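Local coordinates for iron-regulated ABC transporter siderophore-binding protein SirA (Staphylococcus aureus subsp. aureus, PDB 3MWF) that binds the iron(III) complex of the siderophore staphyloferrin B and probably hands it to an ABC transporter for uptake into the cell, at residues A89-N94 with S109-F114; A145-D150 with D285-K290; E213-M218 with T246-W251. One frame throughout, in Å; residues are numbered along the deposited sequence. Where two conformers were deposited one is given.

Contact 1 of 3, residues A89-N94 with S109-F114; sequences ASKVRN and STDTVF. With SE8 (5-[(2-{[(3S)-5-{[(2S)-2-amino-2-carboxyethyl]amino}-3-carboxy-3-hydroxy-5-oxopentanoyl]amino}ethyl)amino]-2,5-dioxopentanoic acid), chain C.
Two paired strands part at the siderophore pocket, yet their bonding runs on into a helix: K91 N donates to T110 O at 2.9 Å, and V92 N reaches D111 O at 3.1 Å, carrying the pairing into the first turn of helix 91-94. This is the C-terminal end of a parallel β ladder, where strands 86-90 and 107-110 of a mixed sheet give way to the ligand site of this periplasmic-binding-protein fold. Further back, T110 N makes a longer bond to A89 O. S90 starts the helix as its N-cap, with OG accepting from R93 N. On the T110 side, OG1 donates to T112 O and also bonds to Y28, which fixes the bend after the strand. Beyond it V113 CG1 meets V92 CG1 at 3.7 Å, the two side chains crossing at about a right angle, while V92 CG2 packs on the ligand. R93, bent at chi2 (-58°) and salt-bridged through NE to E71, turns its guanidinium to staphyloferrin B: NH1 donates to SE8 O29, and NH2 to SE8 O26 at 2.7 Å.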
loop_
_atom_site.group_PDB
_atom_site.type_symbol
_atom_site.label_atom_id
_atom_site.label_comp_id
_atom_site.label_asym_id
_atom_site.label_seq_id
_atom_site.Cartn_x
_atom_site.Cartn_y
_atom_site.Cartn_z
ATOM N N ALA A 89 1.948 -14.999 -1.155
ATOM C CA ALA A 89 0.577 -14.876 -0.667
ATOM C C ALA A 89 0.600 -13.946 0.536
ATOM O O ALA A 89 1.673 -13.504 0.943
ATOM C CB ALA A 89 0.022 -16.252 -0.240
ATOM N N SER A 90 -0.586 -13.653 1.058
ATOM C CA SER A 90 -0.728 -12.896 2.312
ATOM C C SER A 90 -1.718 -13.627 3.219
ATOM O O SER A 90 -2.646 -14.303 2.737
ATOM C CB SER A 90 -1.220 -11.460 2.023
ATOM O OG SER A 90 -2.557 -11.449 1.528
ATOM N N LYS A 91 -1.549 -13.470 4.529
ATOM C CA LYS A 91 -2.509 -14.045 5.468
ATOM C C LYS A 91 -3.850 -13.337 5.280
ATOM O O LYS A 91 -4.905 -13.968 5.225
ATOM C CB LYS A 91 -1.976 -13.927 6.911
ATOM C CG LYS A 91 -2.825 -14.603 7.995
ATOM C CD LYS A 91 -1.903 -14.939 9.167
ATOM C CE LYS A 91 -2.401 -14.377 10.500
ATOM N NZ LYS A 91 -3.604 -15.114 11.027
ATOM N N VAL A 92 -3.820 -12.012 5.112
ATOM C CA VAL A 92 -5.083 -11.314 4.993
ATOM C C VAL A 92 -5.965 -11.802 3.814
ATOM O O VAL A 92 -7.179 -11.964 3.968
ATOM C CB VAL A 92 -4.907 -9.779 5.026
ATOM C CG1 VAL A 92 -4.150 -9.281 3.810
ATOM C CG2 VAL A 92 -6.273 -9.142 5.142
ATOM N N ARG A 93 -5.368 -12.054 2.654
ATOM C CA ARG A 93 -6.167 -12.509 1.519
ATOM C C ARG A 93 -6.340 -14.022 1.474
ATOM O O ARG A 93 -7.401 -14.505 1.092
ATOM C CB ARG A 93 -5.541 -12.086 0.193
ATOM C CG ARG A 93 -5.262 -10.572 0.048
ATOM C CD ARG A 93 -6.496 -9.755 0.217
ATOM N NE ARG A 93 -6.167 -8.367 -0.078
ATOM C CZ ARG A 93 -6.905 -7.332 0.295
ATOM N NH1 ARG A 93 -8.009 -7.516 1.006
ATOM N NH2 ARG A 93 -6.525 -6.104 -0.052
ATOM N N ASN A 94 -5.291 -14.745 1.852
ATOM C CA ASN A 94 -5.213 -16.157 1.447
ATOM C C ASN A 94 -5.097 -17.137 2.608
ATOM O O ASN A 94 -4.814 -18.313 2.375
ATOM C CB ASN A 94 -4.012 -16.402 0.518
ATOM C CG ASN A 94 -3.875 -15.344 -0.588
ATOM O OD1 ASN A 94 -2.846 -14.666 -0.677
ATOM N ND2 ASN A 94 -4.895 -15.235 -1.457
ATOM N N SER A 109 4.303 -16.187 2.704
ATOM C CA SER A 109 3.195 -15.252 3.020
ATOM C C SER A 109 3.613 -14.151 4.004
ATOM O O SER A 109 4.210 -14.448 5.042
ATOM C CB SER A 109 2.033 -16.046 3.634
ATOM O OG SER A 109 0.883 -15.234 3.869
ATOM N N THR A 110 3.298 -12.888 3.691
ATOM C CA THR A 110 3.409 -11.809 4.676
ATOM C C THR A 110 2.076 -11.730 5.397
ATOM O O THR A 110 1.084 -12.306 4.966
ATOM C CB THR A 110 3.605 -10.461 3.994
ATOM O OG1 THR A 110 2.635 -10.364 2.932
ATOM C CG2 THR A 110 5.023 -10.332 3.400
ATOM N N ASP A 111 2.036 -11.001 6.504
ATOM C CA ASP A 111 0.791 -10.838 7.249
ATOM C C ASP A 111 -0.247 -10.066 6.414
ATOM O O ASP A 111 -1.424 -10.447 6.338
ATOM C CB ASP A 111 1.060 -10.030 8.508
ATOM C CG ASP A 111 1.609 -10.862 9.657
ATOM O OD1 ASP A 111 1.347 -12.085 9.737
ATOM O OD2 ASP A 111 2.254 -10.248 10.541
ATOM N N THR A 112 0.184 -8.954 5.827
ATOM C CA THR A 112 -0.763 -8.157 5.038
ATOM C C THR A 112 -0.152 -7.719 3.719
ATOM O O THR A 112 0.883 -8.216 3.308
ATOM C CB THR A 112 -1.332 -6.946 5.811
ATOM O OG1 THR A 112 -2.470 -6.335 5.104
ATOM C CG2 THR A 112 -0.216 -5.957 6.051
ATOM N N VAL A 113 -0.827 -6.775 3.070
ATOM C CA VAL A 113 -0.509 -6.487 1.679
ATOM C C VAL A 113 0.246 -5.177 1.506
ATOM O O VAL A 113 0.692 -4.886 0.402
ATOM C CB VAL A 113 -1.789 -6.465 0.787
ATOM C CG1 VAL A 113 -2.511 -7.818 0.850
ATOM C CG2 VAL A 113 -2.733 -5.280 1.191
ATOM N N PHE A 114 0.300 -4.367 2.563
ATOM C CA PHE A 114 0.771 -2.973 2.385
ATOM C C PHE A 114 2.127 -2.676 3.017
ATOM O O PHE A 114 2.654 -1.543 2.851
ATOM C CB PHE A 114 -0.288 -1.953 2.872
ATOM C CG PHE A 114 -0.705 -2.150 4.302
ATOM C CD1 PHE A 114 0.161 -1.791 5.361
ATOM C CD2 PHE A 114 -1.950 -2.694 4.600
ATOM C CE1 PHE A 114 -0.230 -2.006 6.700
ATOM C CE2 PHE A 114 -2.373 -2.894 5.904
ATOM C CZ PHE A 114 -1.508 -2.538 6.982
HETATM C C1 SE8 C . -11.181 -5.411 -0.849
HETATM C C2 SE8 C . -11.665 -4.023 -1.167
HETATM C C3 SE8 C . -10.981 -3.485 -2.414
HETATM N N4 SE8 C . -9.549 -3.274 -2.229
HETATM C C5 SE8 C . -9.055 -2.107 -1.869
HETATM C C6 SE8 C . -7.580 -2.063 -1.551
HETATM C C7 SE8 C . -7.321 -2.500 -0.109
HETATM C C8 SE8 C . -5.798 -2.600 0.091
HETATM C C9 SE8 C . -5.364 -2.811 1.540
HETATM N N10 SE8 C . -6.140 -3.559 2.322
HETATM C C11 SE8 C . -5.727 -3.796 3.687
HETATM C C12 SE8 C . -5.516 -5.279 3.939
HETATM N N13 SE8 C . -5.547 -5.605 5.359
HETATM C C14 SE8 C . -6.693 -5.815 6.073
HETATM C C15 SE8 C . -7.970 -6.128 5.352
HETATM C C16 SE8 C . -8.444 -4.763 4.917
HETATM C C17 SE8 C . -9.212 -4.715 3.633
HETATM C C18 SE8 C . -10.521 -4.096 3.766
HETATM O O19 SE8 C . -11.590 -6.364 -1.561
HETATM O O20 SE8 C . -10.435 -5.563 0.140
HETATM N N21 SE8 C . -11.406 -3.148 -0.007
HETATM O O22 SE8 C . -9.711 -1.088 -1.774
HETATM C C23 SE8 C . -7.970 -1.526 0.858
HETATM O O24 SE8 C . -7.435 -0.407 1.059
HETATM O O25 SE8 C . -9.025 -1.855 1.457
HETATM O O26 SE8 C . -7.965 -3.767 0.111
HETATM O O27 SE8 C . -4.317 -2.308 1.936
HETATM O O28 SE8 C . -6.736 -5.732 7.287
HETATM O O29 SE8 C . -8.729 -5.032 2.542
HETATM O O30 SE8 C . -11.018 -3.577 2.772
HETATM O O31 SE8 C . -11.091 -4.060 4.886
#

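Contact 2 of 3, residues A145-D150 with D285-K290; sequences AAFQKD and DDLYEK
The hydroxyl of Y288 donates to D150 OD2 over only 2.6 Å, the only hydrogen bond between the two segments. It arrives on the anti side of the carboxylate oxygen and slightly out of the carboxylate plane, while the acid sits at the edge of the tyrosine ring. Y288 CG is anti to its carbonyl carbon (chi1 -83°), a setting that sends the ring across the gap until OH lies 3.3 Å from F147 CA, against the backbone of the opposite helix. D150 is buried; OD2 is held by the tyrosine, and its other oxygen, OD1, has a weak hydrogen bond from Q296 in the C-terminal tail. The short bond would probably stabilise the ionised carboxylate. The helices, 130-155 and 277-290, run nearly parallel, their short segments 14° apart in direction with axes 11.5 Å from each other. Such a distance is spanned by large side chains, and the long helix 130-155 is the one that joins the two lobes in binding proteins of this fold. F147 supplies the other half of the bridge. Its ring points an edge at the face of Y288 in a T-shaped pair, planes 78° apart and centroids separated by 5.3 Å; CD1 stands above the tyrosine ring near its rim. One atom further along the same ring, F147 CE1 rests on L287 CB at 3.8 Å. L188 touches both F147 and L287, I293 packs on F147 and D150, and K295 makes a cation-pi contact with Y288.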
loop_
_atom_site.group_PDB
_atom_site.type_symbol
_atom_site.label_atom_id
_atom_site.label_comp_id
_atom_site.label_asym_id
_atom_site.label_seq_id
_atom_site.Cartn_x
_atom_site.Cartn_y
_atom_site.Cartn_z
ATOM N N ALA A 145 15.148 9.832 4.566
ATOM C CA ALA A 145 16.070 10.738 5.298
ATOM C C ALA A 145 16.136 12.127 4.661
ATOM O O ALA A 145 16.060 13.147 5.366
ATOM C CB ALA A 145 17.480 10.110 5.426
ATOM N N ALA A 146 16.269 12.177 3.336
ATOM C CA ALA A 146 16.269 13.447 2.605
ATOM C C ALA A 146 14.960 14.200 2.748
ATOM O O ALA A 146 14.951 15.419 2.873
ATOM C CB ALA A 146 16.575 13.215 1.110
ATOM N N PHE A 147 13.834 13.476 2.724
ATOM C CA PHE A 147 12.565 14.147 2.895
ATOM C C PHE A 147 12.450 14.820 4.272
ATOM O O PHE A 147 11.956 15.952 4.383
ATOM C CB PHE A 147 11.373 13.195 2.706
ATOM C CG PHE A 147 10.042 13.899 2.876
ATOM C CD1 PHE A 147 9.425 14.524 1.792
ATOM C CD2 PHE A 147 9.438 13.993 4.145
ATOM C CE1 PHE A 147 8.226 15.201 1.941
ATOM C CE2 PHE A 147 8.229 14.686 4.303
ATOM C CZ PHE A 147 7.623 15.285 3.212
ATOM N N GLN A 148 12.867 14.102 5.303
ATOM C CA GLN A 148 12.832 14.633 6.679
ATOM C C GLN A 148 13.668 15.919 6.784
ATOM O O GLN A 148 13.205 16.909 7.356
ATOM C CB GLN A 148 13.324 13.586 7.662
ATOM C CG GLN A 148 12.293 12.449 7.819
ATOM C CD GLN A 148 12.536 11.591 9.014
ATOM O OE1 GLN A 148 12.274 10.383 8.993
ATOM N NE2 GLN A 148 13.031 12.198 10.084
ATOM N N LYS A 149 14.847 15.906 6.170
ATOM C CA LYS A 149 15.700 17.111 6.125
ATOM C C LYS A 149 15.020 18.294 5.430
ATOM O O LYS A 149 14.999 19.401 5.968
ATOM C CB LYS A 149 17.062 16.810 5.477
ATOM C CG LYS A 149 17.936 15.831 6.241
ATOM C CD LYS A 149 19.378 15.832 5.663
ATOM C CE LYS A 149 20.083 14.474 5.767
ATOM N NZ LYS A 149 19.785 13.735 7.021
ATOM N N ASP A 150 14.444 18.060 4.253
ATOM C CA ASP A 150 13.780 19.095 3.482
ATOM C C ASP A 150 12.501 19.598 4.161
ATOM O O ASP A 150 12.159 20.783 4.070
ATOM C CB ASP A 150 13.464 18.582 2.068
ATOM C CG ASP A 150 14.720 18.194 1.283
ATOM O OD1 ASP A 150 15.811 18.740 1.584
ATOM O OD2 ASP A 150 14.628 17.351 0.361
ATOM N N ASP A 285 7.707 11.610 -3.789
ATOM C CA ASP A 285 7.757 12.654 -4.835
ATOM C C ASP A 285 6.489 13.498 -4.839
ATOM O O ASP A 285 6.558 14.728 -4.959
ATOM C CB ASP A 285 7.913 12.025 -6.228
ATOM C CG ASP A 285 9.311 11.576 -6.524
ATOM O OD1 ASP A 285 10.268 11.920 -5.780
ATOM O OD2 ASP A 285 9.446 10.863 -7.547
ATOM N N ASP A 286 5.330 12.839 -4.727
ATOM C CA ASP A 286 4.043 13.525 -4.657
ATOM C C ASP A 286 4.005 14.541 -3.523
ATOM O O ASP A 286 3.502 15.649 -3.696
ATOM C CB ASP A 286 2.906 12.522 -4.465
ATOM C CG ASP A 286 2.413 11.939 -5.767
ATOM O OD1 ASP A 286 2.942 12.323 -6.828
ATOM O OD2 ASP A 286 1.487 11.090 -5.721
ATOM N N LEU A 287 4.528 14.144 -2.366
ATOM C CA LEU A 287 4.579 15.009 -1.196
ATOM C C LEU A 287 5.416 16.275 -1.418
ATOM O O LEU A 287 4.981 17.359 -1.049
ATOM C CB LEU A 287 5.103 14.238 0.008
ATOM C CG LEU A 287 4.133 13.211 0.589
ATOM C CD1 LEU A 287 4.896 12.403 1.621
ATOM C CD2 LEU A 287 2.896 13.893 1.198
ATOM N N TYR A 288 6.581 16.145 -2.045
ATOM C CA TYR A 288 7.360 17.350 -2.400
ATOM C C TYR A 288 6.511 18.321 -3.210
ATOM O O TYR A 288 6.504 19.530 -2.953
ATOM C CB TYR A 288 8.609 16.976 -3.178
ATOM C CG TYR A 288 9.783 16.563 -2.333
ATOM C CD1 TYR A 288 10.575 17.515 -1.686
ATOM C CD2 TYR A 288 10.130 15.230 -2.210
ATOM C CE1 TYR A 288 11.670 17.133 -0.934
ATOM C CE2 TYR A 288 11.218 14.828 -1.473
ATOM C CZ TYR A 288 11.990 15.788 -0.818
ATOM O OH TYR A 288 13.068 15.366 -0.088
ATOM N N GLU A 289 5.757 17.792 -4.174
ATOM C CA GLU A 289 4.899 18.616 -5.025
ATOM C C GLU A 289 3.674 19.193 -4.301
ATOM O O GLU A 289 3.438 20.401 -4.363
ATOM C CB GLU A 289 4.466 17.803 -6.254
ATOM C CG GLU A 289 3.728 18.574 -7.296
ATOM C CD GLU A 289 3.059 17.641 -8.274
ATOM O OE1 GLU A 289 3.806 16.919 -8.959
ATOM O OE2 GLU A 289 1.807 17.606 -8.323
ATOM N N LYS A 290 2.907 18.344 -3.617
ATOM C CA LYS A 290 1.664 18.772 -2.995
ATOM C C LYS A 290 1.930 19.702 -1.812
ATOM O O LYS A 290 1.098 20.559 -1.517
ATOM C CB LYS A 290 0.785 17.584 -2.544
ATOM C CG LYS A 290 0.296 16.641 -3.685
ATOM C CD LYS A 290 -0.546 17.325 -4.752
ATOM C CE LYS A 290 -1.033 16.297 -5.823
ATOM N NZ LYS A 290 0.030 15.869 -6.776
#

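Contact 3 of 3, residues E213-M218 with T246-W251; sequences ESIPLM and TSSKEW
I215 drives its side chain into the start of helix 249-253, where CB and the two methyls, CG2 and CD1, do the touching. CD1 comes to 3.3 Å from S248 OG, CB lies 3.7 Å from E250 CB, and CG2 rests against the carbonyl group of E250. The CG2 branch is anti to the backbone N, and CG1 beside that N (chi1 -78°), which spreads the two arms along the helix start. S248 OG is the N-cap here: it accepts from W251 N and also bonds to W245 O, so its polar needs are met while a methyl group presses on it. Deeper in, the Met-aromatic contact of M218 and W251 is made at the ring edge, SD 3.8 Å from CZ3, with W245 touching both I215 and M218. The outer side is much looser. P216 CD only brushes E250 CG at 4.4 Å, and E213, exposed to solvent, keeps its OE1 5.7 Å from E250 OE2. This is plain packing between a 3-10 segment leading to strand 222-227 and the helix after 236-246. With no hydrogen bond between the segments, cohesion rests on van der Waals contact, and the two carboxylates on the solvent side would add, if anything, slight repulsion.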
loop_
_atom_site.group_PDB
_atom_site.type_symbol
_atom_site.label_atom_id
_atom_site.label_comp_id
_atom_site.label_asym_id
_atom_site.label_seq_id
_atom_site.Cartn_x
_atom_site.Cartn_y
_atom_site.Cartn_z
ATOM N N GLU A 213 -20.126 12.440 12.466
ATOM C CA GLU A 213 -19.748 12.807 13.830
ATOM C C GLU A 213 -18.323 12.385 14.184
ATOM O O GLU A 213 -17.727 12.939 15.107
ATOM C CB GLU A 213 -20.722 12.209 14.852
ATOM C CG GLU A 213 -22.068 12.902 14.915
ATOM C CD GLU A 213 -22.675 12.846 16.310
ATOM O OE1 GLU A 213 -23.818 13.324 16.460
ATOM O OE2 GLU A 213 -22.008 12.344 17.261
ATOM N N SER A 214 -17.782 11.406 13.458
ATOM C CA SER A 214 -16.402 10.940 13.706
ATOM C C SER A 214 -15.334 11.760 12.983
ATOM O O SER A 214 -14.152 11.532 13.147
ATOM C CB SER A 214 -16.258 9.458 13.360
ATOM O OG SER A 214 -17.245 8.720 14.071
ATOM N N ILE A 215 -15.765 12.719 12.169
ATOM C CA ILE A 215 -14.817 13.527 11.400
ATOM C C ILE A 215 -13.670 14.132 12.246
ATOM O O ILE A 215 -12.522 14.163 11.789
ATOM C CB ILE A 215 -15.555 14.567 10.538
ATOM C CG1 ILE A 215 -16.124 13.849 9.297
ATOM C CG2 ILE A 215 -14.610 15.711 10.145
ATOM C CD1 ILE A 215 -17.161 14.683 8.514
ATOM N N PRO A 216 -13.945 14.566 13.496
ATOM C CA PRO A 216 -12.817 15.079 14.280
ATOM C C PRO A 216 -11.609 14.162 14.442
ATOM O O PRO A 216 -10.513 14.654 14.690
ATOM C CB PRO A 216 -13.470 15.392 15.636
ATOM C CG PRO A 216 -14.849 15.851 15.229
ATOM C CD PRO A 216 -15.234 14.861 14.154
ATOM N N LEU A 217 -11.801 12.839 14.328
ATOM C CA LEU A 217 -10.696 11.902 14.387
ATOM C C LEU A 217 -9.664 12.138 13.266
ATOM O O LEU A 217 -8.499 11.736 13.398
ATOM C CB LEU A 217 -11.214 10.443 14.395
ATOM C CG LEU A 217 -10.230 9.298 14.674
ATOM C CD1 LEU A 217 -9.581 9.470 16.059
ATOM C CD2 LEU A 217 -10.936 7.910 14.573
ATOM N N MET A 218 -10.107 12.784 12.187
ATOM C CA MET A 218 -9.264 13.101 11.044
ATOM C C MET A 218 -8.356 14.295 11.285
ATOM O O MET A 218 -7.521 14.626 10.431
ATOM C CB MET A 218 -10.174 13.469 9.850
ATOM C CG MET A 218 -11.093 12.331 9.446
ATOM S SD MET A 218 -12.198 12.976 8.169
ATOM C CE MET A 218 -13.185 11.518 7.924
ATOM N N THR A 246 -17.555 16.423 3.073
ATOM C CA THR A 246 -16.763 17.671 3.021
ATOM C C THR A 246 -17.665 18.907 3.173
ATOM O O THR A 246 -17.161 19.998 3.442
ATOM C CB THR A 246 -15.849 17.809 1.781
ATOM O OG1 THR A 246 -16.645 17.827 0.575
ATOM C CG2 THR A 246 -14.775 16.667 1.742
ATOM N N SER A 247 -18.975 18.701 3.048
ATOM C CA SER A 247 -19.997 19.750 3.211
ATOM C C SER A 247 -20.436 19.932 4.669
ATOM O O SER A 247 -21.173 20.877 4.988
ATOM C CB SER A 247 -21.245 19.401 2.388
ATOM O OG SER A 247 -20.973 19.650 1.037
ATOM N N SER A 248 -19.996 19.031 5.551
ATOM C CA SER A 248 -20.447 19.035 6.942
ATOM C C SER A 248 -19.742 20.109 7.762
ATOM O O SER A 248 -18.598 20.498 7.472
ATOM C CB SER A 248 -20.222 17.668 7.604
ATOM O OG SER A 248 -18.833 17.429 7.659
ATOM N N LYS A 249 -20.411 20.566 8.810
ATOM C CA LYS A 249 -19.771 21.511 9.745
ATOM C C LYS A 249 -18.523 20.905 10.393
ATOM O O LYS A 249 -17.556 21.620 10.670
ATOM C CB LYS A 249 -20.754 21.999 10.814
ATOM C CG LYS A 249 -21.345 20.911 11.713
ATOM C CD LYS A 249 -21.406 21.306 13.205
ATOM C CE LYS A 249 -22.336 22.486 13.515
ATOM N NZ LYS A 249 -22.201 22.885 14.965
ATOM N N GLU A 250 -18.551 19.581 10.606
ATOM C CA GLU A 250 -17.378 18.889 11.188
ATOM C C GLU A 250 -16.147 19.022 10.303
ATOM O O GLU A 250 -15.057 19.313 10.781
ATOM C CB GLU A 250 -17.674 17.403 11.463
ATOM C CG GLU A 250 -18.692 17.134 12.577
ATOM C CD GLU A 250 -20.160 17.171 12.131
ATOM O OE1 GLU A 250 -20.469 17.427 10.934
ATOM O OE2 GLU A 250 -21.031 16.906 12.997
ATOM N N TRP A 251 -16.324 18.836 8.994
ATOM C CA TRP A 251 -15.203 18.933 8.094
ATOM C C TRP A 251 -14.657 20.370 8.094
ATOM O O TRP A 251 -13.454 20.595 8.112
ATOM C CB TRP A 251 -15.642 18.508 6.682
ATOM C CG TRP A 251 -14.546 18.578 5.665
ATOM C CD1 TRP A 251 -14.293 19.616 4.809
ATOM C CD2 TRP A 251 -13.579 17.558 5.358
ATOM N NE1 TRP A 251 -13.233 19.309 4.003
ATOM C CE2 TRP A 251 -12.778 18.047 4.316
ATOM C CE3 TRP A 251 -13.332 16.260 5.858
ATOM C CZ2 TRP A 251 -11.718 17.310 3.771
ATOM C CZ3 TRP A 251 -12.281 15.515 5.311
ATOM C CH2 TRP A 251 -11.481 16.049 4.280
#

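Contact 1 is the functional one: buried, built on strand pairing and backbone bonds, and opening onto the bound siderophore. Contact 2 is also buried but relies on side chains, a tyrosine-aspartate bond and an aromatic pair joining two long helices, on the opposite side of the chain's centre from contact 1. Contact 3 lies furthest out, its centre about 25 Å from that of the chain, and is partly solvent-facing, held by van der Waals packing and a Met-aromatic contact, with no hydrogen bond between its segments. No element is shared, and their nearest atoms stay about 14 to 16 Å apart. Along the chain, contact 1 closes before the others open, while contact 3 sits inside the loop that contact 2 closes.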